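Local coordinates for protein putative Zn-dependent Alcohol Dehydrogenase (Rhodobacter sphaeroides, PDB 3IV6) that binds S-adenosylmethionine in a Rossmann-like domain that resembles class I methyltransferases, though the reaction it catalyses is not established, at residues N36-E41 with V243-A248; L133-L138 with V144-K149; F217-V222 with N250-Q255. One frame throughout, in Å; residues are numbered along the deposited sequence.

Interaction 1 (N36-E41 with V243-A248); sequences NDIFLE and VELPDA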
ATOM      1  N   ASN A  36      -6.762   8.129 -10.371  1.00 21.49           N
ATOM      2  CA  ASN A  36      -5.618   7.834 -11.211  1.00 22.41           C
ATOM      3  C   ASN A  36      -5.036   9.140 -11.768  1.00 28.53           C
ATOM      4  O   ASN A  36      -3.837   9.394 -11.670  1.00 25.67           O
ATOM      5  CB  ASN A  36      -6.000   6.900 -12.361  1.00 25.57           C
ATOM      6  CG  ASN A  36      -6.236   5.460 -11.907  1.00 25.30           C
ATOM      7  OD1 ASN A  36      -5.858   5.066 -10.809  1.00 23.76           O
ATOM      8  ND2 ASN A  36      -6.854   4.678 -12.758  1.00 24.09           N
ATOM      9  N   ASP A  37      -5.914   9.983 -12.310  1.00 29.18           N
ATOM     10  CA  ASP A  37      -5.549  11.301 -12.793  1.00 23.17           C
ATOM     11  C   ASP A  37      -4.876  12.217 -11.748  1.00 24.87           C
ATOM     12  O   ASP A  37      -3.874  12.874 -12.036  1.00 28.47           O
ATOM     13  CB  ASP A  37      -6.770  11.957 -13.420  1.00 22.67           C
ATOM     14  CG  ASP A  37      -7.219  11.246 -14.680  1.00 32.58           C
ATOM     15  OD1 ASP A  37      -6.498  10.311 -15.121  1.00 35.73           O
ATOM     16  OD2 ASP A  37      -8.289  11.606 -15.233  1.00 35.13           O
ATOM     17  N   ILE A  38      -5.411  12.267 -10.540  1.00 20.26           N
ATOM     18  CA  ILE A  38      -4.799  13.080  -9.504  1.00 23.07           C
ATOM     19  C   ILE A  38      -3.397  12.599  -9.114  1.00 22.88           C
ATOM     20  O   ILE A  38      -2.520  13.398  -8.805  1.00 25.44           O
ATOM     21  CB  ILE A  38      -5.706  13.121  -8.272  1.00 24.48           C
ATOM     22  CG1 ILE A  38      -6.981  13.888  -8.594  1.00 16.76           C
ATOM     23  CG2 ILE A  38      -4.986  13.704  -7.051  1.00 20.00           C
ATOM     24  CD1 ILE A  38      -8.125  13.589  -7.635  1.00 17.69           C
ATOM     25  N   PHE A  39      -3.209  11.284  -9.118  1.00 23.89           N
ATOM     26  CA  PHE A  39      -1.934  10.627  -8.824  1.00 22.70           C
ATOM     27  C   PHE A  39      -0.886  11.042  -9.855  1.00 24.29           C
ATOM     28  O   PHE A  39       0.313  10.939  -9.626  1.00 24.65           O
ATOM     29  CB  PHE A  39      -2.107   9.081  -8.853  1.00 20.51           C
ATOM     30  CG  PHE A  39      -2.238   8.454  -7.482  1.00 23.09           C
ATOM     31  CD1 PHE A  39      -3.455   7.979  -7.037  1.00 19.23           C
ATOM     32  CD2 PHE A  39      -1.141   8.383  -6.624  1.00 21.88           C
ATOM     33  CE1 PHE A  39      -3.574   7.427  -5.780  1.00 25.32           C
ATOM     34  CE2 PHE A  39      -1.254   7.831  -5.356  1.00 24.39           C
ATOM     35  CZ  PHE A  39      -2.479   7.353  -4.926  1.00 25.48           C
ATOM     36  N   LEU A  40      -1.357  11.530 -10.990  1.00 25.16           N
ATOM     37  CA  LEU A  40      -0.519  11.667 -12.157  1.00 28.75           C
ATOM     38  C   LEU A  40      -0.363  13.102 -12.622  1.00 25.68           C
ATOM     39  O   LEU A  40       0.277  13.351 -13.626  1.00 27.11           O
ATOM     40  CB  LEU A  40      -1.090  10.815 -13.306  1.00 29.07           C
ATOM     41  CG  LEU A  40      -0.955   9.298 -13.193  1.00 22.83           C
ATOM     42  CD1 LEU A  40      -1.617   8.636 -14.400  1.00 25.11           C
ATOM     43  CD2 LEU A  40       0.481   8.939 -13.106  1.00 20.73           C
ATOM     44  N   GLU A  41      -0.957  14.034 -11.904  1.00 23.98           N
ATOM     45  CA  GLU A  41      -0.906  15.422 -12.321  1.00 26.29           C
ATOM     46  C   GLU A  41       0.498  15.977 -12.387  1.00 27.80           C
ATOM     47  O   GLU A  41       1.282  15.762 -11.489  1.00 29.99           O
ATOM     48  CB  GLU A  41      -1.714  16.287 -11.380  1.00 28.92           C
ATOM     49  CG  GLU A  41      -3.178  15.982 -11.377  1.00 33.91           C
ATOM     50  CD  GLU A  41      -3.913  16.809 -10.355  1.00 35.31           C
ATOM     51  OE1 GLU A  41      -3.255  17.580  -9.613  1.00 35.39           O
ATOM     52  OE2 GLU A  41      -5.149  16.684 -10.292  1.00 36.80           O
ATOM     53  N   VAL A 243      -4.185  15.890   0.120  1.00 25.05           N
ATOM     54  CA  VAL A 243      -5.514  16.123  -0.401  1.00 32.84           C
ATOM     55  C   VAL A 243      -6.519  14.979  -0.148  1.00 34.63           C
ATOM     56  O   VAL A 243      -6.217  13.824  -0.392  1.00 32.15           O
ATOM     57  CB  VAL A 243      -5.392  16.389  -1.897  1.00 29.33           C
ATOM     58  CG1 VAL A 243      -6.739  16.709  -2.492  1.00 28.70           C
ATOM     59  CG2 VAL A 243      -4.460  17.520  -2.066  1.00 30.36           C
ATOM     60  N   GLU A 244      -7.703  15.332   0.342  1.00 32.95           N
ATOM     61  CA  GLU A 244      -8.761  14.354   0.565  1.00 39.75           C
ATOM     62  C   GLU A 244      -9.379  13.899  -0.753  1.00 37.24           C
ATOM     63  O   GLU A 244      -9.925  14.707  -1.504  1.00 35.56           O
ATOM     64  CB  GLU A 244      -9.841  14.934   1.480  1.00 46.79           C
ATOM     65  CG  GLU A 244     -10.512  16.185   0.935  1.00 68.31           C
ATOM     66  CD  GLU A 244     -11.625  16.688   1.834  1.00 93.19           C
ATOM     67  OE1 GLU A 244     -11.847  17.916   1.874  1.00 91.08           O
ATOM     68  OE2 GLU A 244     -12.276  15.855   2.498  1.00 90.14           O
ATOM     69  N   LEU A 245      -9.291  12.601  -1.025  1.00 33.76           N
ATOM     70  CA  LEU A 245      -9.618  12.072  -2.344  1.00 33.43           C
ATOM     71  C   LEU A 245     -11.127  11.955  -2.532  1.00 35.15           C
ATOM     72  O   LEU A 245     -11.862  11.688  -1.583  1.00 37.68           O
ATOM     73  CB  LEU A 245      -8.955  10.709  -2.552  1.00 26.40           C
ATOM     74  CG  LEU A 245      -7.446  10.720  -2.805  1.00 29.38           C
ATOM     75  CD1 LEU A 245      -6.934   9.311  -3.061  1.00 22.49           C
ATOM     76  CD2 LEU A 245      -7.103  11.640  -3.967  1.00 26.51           C
ATOM     77  N   PRO A 246     -11.581  12.158  -3.765  1.00 32.47           N
ATOM     78  CA  PRO A 246     -13.014  12.303  -4.044  1.00 32.80           C
ATOM     79  C   PRO A 246     -13.775  11.008  -3.779  1.00 30.03           C
ATOM     80  O   PRO A 246     -14.766  11.015  -3.047  1.00 35.40           O
ATOM     81  CB  PRO A 246     -13.042  12.632  -5.538  1.00 27.19           C
ATOM     82  CG  PRO A 246     -11.814  11.995  -6.081  1.00 26.95           C
ATOM     83  CD  PRO A 246     -10.778  12.111  -4.999  1.00 27.09           C
ATOM     84  N   ASP A 247     -13.314   9.912  -4.372  1.00 30.45           N
ATOM     85  CA  ASP A 247     -14.103   8.689  -4.443  1.00 32.82           C
ATOM     86  C   ASP A 247     -13.793   7.762  -3.273  1.00 39.71           C
ATOM     87  O   ASP A 247     -14.698   7.283  -2.590  1.00 45.42           O
ATOM     88  CB  ASP A 247     -13.853   7.965  -5.768  1.00 31.49           C
ATOM     89  CG  ASP A 247     -14.283   8.784  -6.969  1.00 45.95           C
ATOM     90  OD1 ASP A 247     -13.591   8.726  -8.008  1.00 46.77           O
ATOM     91  OD2 ASP A 247     -15.312   9.485  -6.874  1.00 48.78           O
ATOM     92  N   ALA A 248     -12.507   7.513  -3.047  1.00 39.13           N
ATOM     93  CA  ALA A 248     -12.079   6.537  -2.052  1.00 33.60           C
ATOM     94  C   ALA A 248     -12.549   6.931  -0.655  1.00 32.67           C
ATOM     95  O   ALA A 248     -12.973   8.064  -0.430  1.00 32.05           O
ATOM     96  CB  ALA A 248     -10.567   6.379  -2.081  1.00 35.75           C
TER
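I38, near the end of helix 33-39, meets L245 and P246, where the chain leaves the sheet, and the meeting is wholly apolar. The two branches of the isoleucine divide the work. CG1 lies beside the backbone N and CG2 anti to it (chi1 -68°), and the chain beyond CG1 is extended. Its end, CD1, therefore advances on the proline ring and meets P246 CD, at 4.0 Å, while the proline reaches back toward it. The shorter branch lies against the leucine, with I38 CG2 4.3 Å from L245 CD2. Both are ordinary van der Waals distances.

In a sheet ordered as in class I methyltransferases, strand 237-244 is the outermost on one side, and this contact brings helix 33-39, which precedes the first strand of that sheet, up to the chain as it leaves the border. L253 of the adjacent strand also touches I38 and L245, adding to the apolar patch.

Polar bonding comes from around the pair. E35 OE2, one turn before F39, accepts hydrogen bonds from the backbone N atoms of D247 and A248, and D247 OD1 is hydrogen-bonded to S32 OG.

Interaction 2 (L133-L138 with V144-K149); sequences LGMLSL and VRASVK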
ATOM      1  N   LEU A 133      11.051   5.886   4.050  1.00 31.26           N
ATOM      2  CA  LEU A 133      12.487   5.930   3.735  1.00 32.38           C
ATOM      3  C   LEU A 133      12.832   5.292   2.359  1.00 32.45           C
ATOM      4  O   LEU A 133      13.522   5.890   1.549  1.00 33.28           O
ATOM      5  CB  LEU A 133      13.296   5.276   4.861  1.00 34.43           C
ATOM      6  CG  LEU A 133      14.788   5.615   4.995  1.00 42.39           C
ATOM      7  CD1 LEU A 133      15.059   7.113   4.843  1.00 39.47           C
ATOM      8  CD2 LEU A 133      15.313   5.135   6.321  1.00 42.40           C
ATOM      9  N   GLY A 134      12.330   4.091   2.097  1.00 30.01           N
ATOM     10  CA  GLY A 134      12.514   3.477   0.812  1.00 27.02           C
ATOM     11  C   GLY A 134      11.978   4.308  -0.349  1.00 26.88           C
ATOM     12  O   GLY A 134      12.586   4.374  -1.411  1.00 30.09           O
HETATM   13  N   MSE A 135      10.818   4.920  -0.187  1.00 25.06           N
HETATM   14  CA  MSE A 135      10.249   5.684  -1.281  1.00 23.56           C
HETATM   15  C   MSE A 135      11.126   6.922  -1.556  1.00 28.28           C
HETATM   16  O   MSE A 135      11.397   7.302  -2.714  1.00 26.21           O
HETATM   17  CB  MSE A 135       8.828   6.103  -0.944  1.00 19.37           C
HETATM   18  CG  MSE A 135       7.846   4.978  -0.732  1.00 25.44           C
HETATM   19 SE   MSE A 135       6.129   5.547   0.068  0.75 34.30          SE
HETATM   20  CE  MSE A 135       5.542   3.833   0.794  1.00 21.57           C
ATOM     21  N   LEU A 136      11.563   7.539  -0.471  1.00 25.81           N
ATOM     22  CA  LEU A 136      12.436   8.694  -0.519  1.00 26.53           C
ATOM     23  C   LEU A 136      13.784   8.339  -1.136  1.00 29.41           C
ATOM     24  O   LEU A 136      14.371   9.095  -1.914  1.00 33.08           O
ATOM     25  CB  LEU A 136      12.617   9.212   0.907  1.00 31.25           C
ATOM     26  CG  LEU A 136      11.438  10.087   1.338  1.00 29.49           C
ATOM     27  CD1 LEU A 136      11.604  10.547   2.754  1.00 30.71           C
ATOM     28  CD2 LEU A 136      11.337  11.245   0.376  1.00 23.23           C
ATOM     29  N   SER A 137      14.262   7.160  -0.786  1.00 29.92           N
ATOM     30  CA  SER A 137      15.494   6.648  -1.323  1.00 29.13           C
ATOM     31  C   SER A 137      15.399   6.462  -2.838  1.00 28.49           C
ATOM     32  O   SER A 137      16.353   6.744  -3.555  1.00 29.40           O
ATOM     33  CB  SER A 137      15.828   5.338  -0.629  1.00 32.32           C
ATOM     34  OG  SER A 137      16.987   4.757  -1.170  1.00 43.67           O
ATOM     35  N   LEU A 138      14.249   5.989  -3.308  1.00 23.82           N
ATOM     36  CA  LEU A 138      14.034   5.777  -4.734  1.00 25.08           C
ATOM     37  C   LEU A 138      14.072   7.095  -5.500  1.00 26.65           C
ATOM     38  O   LEU A 138      14.687   7.190  -6.562  1.00 24.84           O
ATOM     39  CB  LEU A 138      12.700   5.068  -4.975  1.00 22.42           C
ATOM     40  CG  LEU A 138      12.620   3.605  -4.530  1.00 25.48           C
ATOM     41  CD1 LEU A 138      11.234   3.037  -4.799  1.00 19.18           C
ATOM     42  CD2 LEU A 138      13.688   2.774  -5.222  1.00 26.90           C
ATOM     43  N   VAL A 144       7.258  11.967  -3.828  1.00 21.69           N
ATOM     44  CA  VAL A 144       6.545  10.744  -3.472  1.00 21.54           C
ATOM     45  C   VAL A 144       5.101  11.133  -3.293  1.00 21.66           C
ATOM     46  O   VAL A 144       4.798  12.111  -2.604  1.00 22.83           O
ATOM     47  CB  VAL A 144       7.070  10.146  -2.147  1.00 22.33           C
ATOM     48  CG1 VAL A 144       6.214   8.881  -1.633  1.00 14.55           C
ATOM     49  CG2 VAL A 144       8.536   9.809  -2.307  1.00 19.50           C
ATOM     50  N   ARG A 145       4.210  10.384  -3.936  1.00 19.34           N
ATOM     51  CA  ARG A 145       2.781  10.554  -3.716  1.00 19.79           C
ATOM     52  C   ARG A 145       2.219   9.264  -3.161  1.00 21.46           C
ATOM     53  O   ARG A 145       2.233   8.200  -3.803  1.00 19.42           O
ATOM     54  CB  ARG A 145       2.094  10.976  -5.007  1.00 23.06           C
ATOM     55  CG  ARG A 145       2.594  12.328  -5.555  1.00 23.68           C
ATOM     56  CD  ARG A 145       1.947  12.650  -6.856  1.00 23.00           C
ATOM     57  NE  ARG A 145       2.299  13.996  -7.284  1.00 29.46           N
ATOM     58  CZ  ARG A 145       1.974  14.543  -8.460  1.00 30.30           C
ATOM     59  NH1 ARG A 145       2.356  15.800  -8.723  1.00 35.68           N
ATOM     60  NH2 ARG A 145       1.277  13.862  -9.365  1.00 21.04           N
ATOM     61  N   ALA A 146       1.765   9.347  -1.922  1.00 24.03           N
ATOM     62  CA  ALA A 146       1.284   8.145  -1.210  1.00 24.56           C
ATOM     63  C   ALA A 146      -0.069   8.386  -0.533  1.00 19.44           C
ATOM     64  O   ALA A 146      -0.184   9.241   0.332  1.00 18.87           O
ATOM     65  CB  ALA A 146       2.324   7.679  -0.176  1.00 18.59           C
ATOM     66  N   SER A 147      -1.102   7.664  -0.944  1.00 17.56           N
ATOM     67  CA  SER A 147      -2.400   7.874  -0.321  1.00 18.83           C
ATOM     68  C   SER A 147      -2.557   6.915   0.848  1.00 24.27           C
ATOM     69  O   SER A 147      -2.030   5.825   0.814  1.00 23.66           O
ATOM     70  CB  SER A 147      -3.460   7.579  -1.315  1.00 23.04           C
ATOM     71  OG  SER A 147      -3.394   6.201  -1.608  1.00 22.03           O
ATOM     72  N   VAL A 148      -3.272   7.326   1.884  1.00 24.64           N
ATOM     73  CA  VAL A 148      -3.497   6.483   3.025  1.00 19.78           C
ATOM     74  C   VAL A 148      -4.962   6.512   3.416  1.00 22.38           C
ATOM     75  O   VAL A 148      -5.536   7.564   3.531  1.00 24.53           O
ATOM     76  CB  VAL A 148      -2.710   6.969   4.216  1.00 22.53           C
ATOM     77  CG1 VAL A 148      -2.797   5.917   5.355  1.00 21.81           C
ATOM     78  CG2 VAL A 148      -1.257   7.200   3.802  1.00 14.67           C
ATOM     79  N   LYS A 149      -5.576   5.354   3.609  1.00 23.34           N
ATOM     80  CA  LYS A 149      -6.944   5.293   4.122  1.00 27.33           C
ATOM     81  C   LYS A 149      -6.945   5.607   5.612  1.00 26.99           C
ATOM     82  O   LYS A 149      -6.180   5.024   6.328  1.00 28.11           O
ATOM     83  CB  LYS A 149      -7.552   3.907   3.892  1.00 27.01           C
ATOM     84  CG  LYS A 149      -9.028   3.955   3.653  1.00 35.25           C
ATOM     85  CD  LYS A 149      -9.782   2.853   4.348  1.00 40.67           C
ATOM     86  CE  LYS A 149     -10.027   3.220   5.795  1.00 41.12           C
ATOM     87  NZ  LYS A 149     -11.023   4.331   5.907  1.00 48.28           N
TER
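V144 and M135 bury the most surface here, and V144, near the start of its strand, takes most of the contact from the helix. M135 is a selenomethionine in the crystal. The two side chains cross at about a right angle, and both methyl groups of V144 are used. CG1 faces the selenium, with V144 CG1 3.7 Å from M135 SE, and also lies 3.9 Å from M135 CB. The other methyl turns to the root of the residue: V144 CG2 is 4.0 Å from M135 CB and 3.8 Å from M135 O, so the valine straddles the beginning of the longer side chain.

M135 leaves the helix with CG beside its own backbone N (chi1 -62°) and stays extended beyond it, which carries the selenium past V144 along the strand. There it approaches the next residue pointing the same way, and M135 SE lies 4.4 Å from A146 CB. R145, between the two, points its CB away from the helix. A smaller contribution comes from L136, which crosses V144 at a similar angle, L136 CD2 lying 4.1 Å from V144 CG2. No hydrogen bond links the segments; the contact is buried and apolar.

M135 also touches V114 and N116 on the neighbouring strand 113-117, and its side chain comes within about 4 Å of that of I99, a residue that binds S-adenosylmethionine. The axes of the two segments pass 9.4 Å apart and run nearly antiparallel, at 151°, as expected when a helix returns the chain to begin another parallel strand. Strand 113-117, helix 125-139 and strand 143-149 form a beta-alpha-beta crossover, the repeating unit of a Rossmann-like sheet.

Interaction 3 (F217-V222 with N250-Q255); sequences FDDEDV and NTMLYQ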
ATOM      1  N   PHE A 217      -4.337   4.415  10.713  1.00 31.95           N
ATOM      2  CA  PHE A 217      -3.802   5.762  10.811  1.00 38.68           C
ATOM      3  C   PHE A 217      -4.904   6.784  10.749  1.00 34.97           C
ATOM      4  O   PHE A 217      -5.881   6.608  10.034  1.00 30.70           O
ATOM      5  CB  PHE A 217      -2.785   6.061   9.695  1.00 31.85           C
ATOM      6  CG  PHE A 217      -1.602   5.128   9.664  1.00 29.12           C
ATOM      7  CD1 PHE A 217      -0.421   5.458  10.317  1.00 26.34           C
ATOM      8  CD2 PHE A 217      -1.657   3.936   8.940  1.00 29.61           C
ATOM      9  CE1 PHE A 217       0.711   4.588  10.276  1.00 23.98           C
ATOM     10  CE2 PHE A 217      -0.563   3.079   8.885  1.00 27.87           C
ATOM     11  CZ  PHE A 217       0.633   3.397   9.568  1.00 26.62           C
ATOM     12  N   ASP A 218      -4.722   7.840  11.531  1.00 41.88           N
ATOM     13  CA  ASP A 218      -5.462   9.093  11.407  1.00 44.03           C
ATOM     14  C   ASP A 218      -4.497  10.035  10.722  1.00 39.89           C
ATOM     15  O   ASP A 218      -3.309   9.740  10.623  1.00 35.99           O
ATOM     16  CB  ASP A 218      -5.799   9.695  12.781  1.00 45.60           C
ATOM     17  CG  ASP A 218      -6.918   8.954  13.511  1.00 61.21           C
ATOM     18  OD1 ASP A 218      -7.753   8.271  12.858  1.00 60.19           O
ATOM     19  OD2 ASP A 218      -6.958   9.082  14.761  1.00 65.52           O
ATOM     20  N   ASP A 219      -5.006  11.172  10.268  1.00 39.17           N
ATOM     21  CA  ASP A 219      -4.173  12.193   9.683  1.00 33.46           C
ATOM     22  C   ASP A 219      -2.996  12.538  10.587  1.00 33.70           C
ATOM     23  O   ASP A 219      -1.871  12.617  10.125  1.00 37.84           O
ATOM     24  CB  ASP A 219      -5.003  13.435   9.374  1.00 40.21           C
ATOM     25  CG  ASP A 219      -4.171  14.557   8.755  1.00 49.47           C
ATOM     26  OD1 ASP A 219      -3.565  14.355   7.663  1.00 42.00           O
ATOM     27  OD2 ASP A 219      -4.128  15.646   9.384  1.00 53.85           O
ATOM     28  N   GLU A 220      -3.232  12.716  11.876  1.00 38.94           N
ATOM     29  CA  GLU A 220      -2.115  12.971  12.793  1.00 39.93           C
ATOM     30  C   GLU A 220      -1.118  11.832  12.817  1.00 38.58           C
ATOM     31  O   GLU A 220       0.067  12.037  13.094  1.00 37.19           O
ATOM     32  CB  GLU A 220      -2.587  13.285  14.223  1.00 40.53           C
ATOM     33  CG  GLU A 220      -3.119  14.739  14.439  1.00 58.40           C
ATOM     34  CD  GLU A 220      -2.105  15.863  14.053  1.00 61.54           C
ATOM     35  OE1 GLU A 220      -0.978  15.878  14.604  1.00 57.42           O
ATOM     36  OE2 GLU A 220      -2.441  16.741  13.215  1.00 54.04           O
ATOM     37  N   ASP A 221      -1.585  10.630  12.513  1.00 37.56           N
ATOM     38  CA  ASP A 221      -0.694   9.475  12.571  1.00 35.62           C
ATOM     39  C   ASP A 221       0.260   9.444  11.362  1.00 30.92           C
ATOM     40  O   ASP A 221       1.448   9.071  11.476  1.00 26.16           O
ATOM     41  CB  ASP A 221      -1.490   8.163  12.760  1.00 36.40           C
ATOM     42  CG  ASP A 221      -2.158   8.054  14.158  1.00 44.32           C
ATOM     43  OD1 ASP A 221      -1.558   8.516  15.149  1.00 43.73           O
ATOM     44  OD2 ASP A 221      -3.282   7.500  14.271  1.00 47.57           O
ATOM     45  N   VAL A 222      -0.245   9.880  10.210  1.00 29.99           N
ATOM     46  CA  VAL A 222       0.571   9.927   9.004  1.00 25.70           C
ATOM     47  C   VAL A 222       1.590  11.053   9.128  1.00 26.97           C
ATOM     48  O   VAL A 222       2.732  10.926   8.733  1.00 26.04           O
ATOM     49  CB  VAL A 222      -0.266  10.176   7.788  1.00 23.78           C
ATOM     50  CG1 VAL A 222       0.632  10.316   6.599  1.00 23.16           C
ATOM     51  CG2 VAL A 222      -1.256   9.042   7.576  1.00 17.70           C
ATOM     52  N   ASN A 250     -12.573   8.131   2.857  1.00 34.01           N
ATOM     53  CA  ASN A 250     -11.793   8.942   3.784  1.00 34.49           C
ATOM     54  C   ASN A 250     -10.292   8.799   3.554  1.00 33.25           C
ATOM     55  O   ASN A 250      -9.533   8.536   4.488  1.00 30.73           O
ATOM     56  CB  ASN A 250     -12.140   8.585   5.231  1.00 36.87           C
ATOM     57  CG  ASN A 250     -11.842   9.715   6.197  1.00 49.98           C
ATOM     58  OD1 ASN A 250     -12.112  10.881   5.910  1.00 49.33           O
ATOM     59  ND2 ASN A 250     -11.279   9.374   7.350  1.00 44.90           N
ATOM     60  N   THR A 251      -9.870   8.970   2.306  1.00 31.38           N
ATOM     61  CA  THR A 251      -8.511   8.630   1.902  1.00 28.66           C
ATOM     62  C   THR A 251      -7.719   9.877   1.525  1.00 28.80           C
ATOM     63  O   THR A 251      -8.040  10.557   0.550  1.00 30.91           O
ATOM     64  CB  THR A 251      -8.504   7.650   0.715  1.00 33.08           C
ATOM     65  OG1 THR A 251      -8.814   6.329   1.178  1.00 31.95           O
ATOM     66  CG2 THR A 251      -7.140   7.638   0.041  1.00 27.39           C
HETATM   67  N   MSE A 252      -6.683  10.172   2.303  1.00 25.48           N
HETATM   68  CA  MSE A 252      -5.852  11.346   2.061  1.00 25.33           C
HETATM   69  C   MSE A 252      -4.617  10.988   1.243  1.00 27.67           C
HETATM   70  O   MSE A 252      -3.916  10.023   1.549  1.00 26.30           O
HETATM   71  CB  MSE A 252      -5.438  11.990   3.385  1.00 26.11           C
HETATM   72  CG  MSE A 252      -4.692  13.305   3.229  1.00 34.33           C
HETATM   73 SE   MSE A 252      -5.829  14.857   3.554  0.63 45.08          SE
HETATM   74  CE  MSE A 252      -6.502  14.375   5.319  1.00 30.33           C
ATOM     75  N   LEU A 253      -4.356  11.772   0.202  1.00 29.82           N
ATOM     76  CA  LEU A 253      -3.144  11.611  -0.593  1.00 24.43           C
ATOM     77  C   LEU A 253      -2.071  12.610  -0.172  1.00 23.30           C
ATOM     78  O   LEU A 253      -2.335  13.806  -0.052  1.00 26.18           O
ATOM     79  CB  LEU A 253      -3.456  11.772  -2.083  1.00 26.16           C
ATOM     80  CG  LEU A 253      -2.251  11.876  -3.020  1.00 24.68           C
ATOM     81  CD1 LEU A 253      -1.305  10.704  -2.810  1.00 22.44           C
ATOM     82  CD2 LEU A 253      -2.705  11.951  -4.471  1.00 18.10           C
ATOM     83  N   TYR A 254      -0.860  12.110   0.052  1.00 24.14           N
ATOM     84  CA  TYR A 254       0.210  12.920   0.642  1.00 28.31           C
ATOM     85  C   TYR A 254       1.351  12.982  -0.308  1.00 28.28           C
ATOM     86  O   TYR A 254       1.848  11.931  -0.727  1.00 29.50           O
ATOM     87  CB  TYR A 254       0.774  12.289   1.924  1.00 24.02           C
ATOM     88  CG  TYR A 254      -0.233  12.174   3.000  1.00 23.43           C
ATOM     89  CD1 TYR A 254      -0.264  13.096   4.043  1.00 23.56           C
ATOM     90  CD2 TYR A 254      -1.187  11.163   2.969  1.00 22.54           C
ATOM     91  CE1 TYR A 254      -1.204  13.009   5.049  1.00 24.92           C
ATOM     92  CE2 TYR A 254      -2.157  11.058   3.984  1.00 26.67           C
ATOM     93  CZ  TYR A 254      -2.160  11.997   5.024  1.00 30.62           C
ATOM     94  OH  TYR A 254      -3.098  11.952   6.026  1.00 31.14           O
ATOM     95  N   GLN A 255       1.785  14.206  -0.606  1.00 29.34           N
ATOM     96  CA  GLN A 255       2.906  14.452  -1.507  1.00 25.82           C
ATOM     97  C   GLN A 255       4.041  15.006  -0.668  1.00 25.92           C
ATOM     98  O   GLN A 255       3.888  16.004   0.037  1.00 28.06           O
ATOM     99  CB  GLN A 255       2.490  15.419  -2.618  1.00 22.88           C
ATOM    100  CG  GLN A 255       3.646  15.967  -3.447  1.00 23.62           C
ATOM    101  CD  GLN A 255       3.158  16.760  -4.642  1.00 27.48           C
ATOM    102  OE1 GLN A 255       2.216  16.355  -5.316  1.00 27.55           O
ATOM    103  NE2 GLN A 255       3.793  17.902  -4.908  1.00 30.19           N
TER
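The first turn of helix 219-226 sits over strand 251-258 so that D219 CA is nearest M252 CA, at 7.9 Å, and V222 is paired with Y254 about one turn later. The tyrosine is held at its edge and over one face. At the edge, Y254 OH donates a hydrogen bond of 2.9 Å to D219 OD1, which receives it through the anti lone pair, the one directed away from the other carboxylate oxygen. D219 OD1 lies near the ring plane, and the carboxylate is turned only 19° from it. D219 reaches this place because its CG stands anti to the backbone N (chi1 180°), which brings the carboxylate nearer the strand.

Over the face, V222 supplies a CH-pi contact: V222 CG1 lies 3.6 Å from the centroid of the Y254 ring and only 14° off its normal. The same valine reaches outward to the hydroxyl, with V222 CG2 3.8 Å from Y254 OH. One helical turn thus provides both an acceptor for the phenol and an apolar group for its ring.

Topologically, strands 237-244 and 251-258 form the antiparallel hairpin that completes the 3-2-1-4-5-7-6 order of class I methyltransferases, and helix 219-226 precedes that hairpin and packs against its second strand. Y254 also touches L239 and A242 of the first strand and V148 of strand 143-149.

M252, a selenomethionine, has a bent chain, and M252 CE lies over the face of the carboxylate, 3.8 Å from D219 OD1. The other oxygen, D219 OD2, forms a salt bridge with R223 NE, which probably favours the charged carboxylate. At the start of the helix, D218 N donates to D221 OD2 over 3.1 Å; D218 and D221 both form salt bridges with K178.

The three contacts lie 12 to 15 Å apart, centre to centre, and all reach the same seven-stranded mixed sheet. Strands 143-149, 251-258 and 237-244 are successive neighbours in it: backbone hydrogen bonds tie interaction 2 to interaction 3 through V148 and M252, and interaction 3 to interaction 1 through V243 and L253. Along the chain, interaction 2 falls wholly between the two segments of interaction 1 and closes before interaction 3 opens, whereas interactions 1 and 3 alternate. R145 adds a link, its NH2 hydrogen-bonded to the backbone O atoms of F39 and E41. Together they join early and late parts of the chain around the sheet whose other strands help to carry the S-adenosylmethionine site.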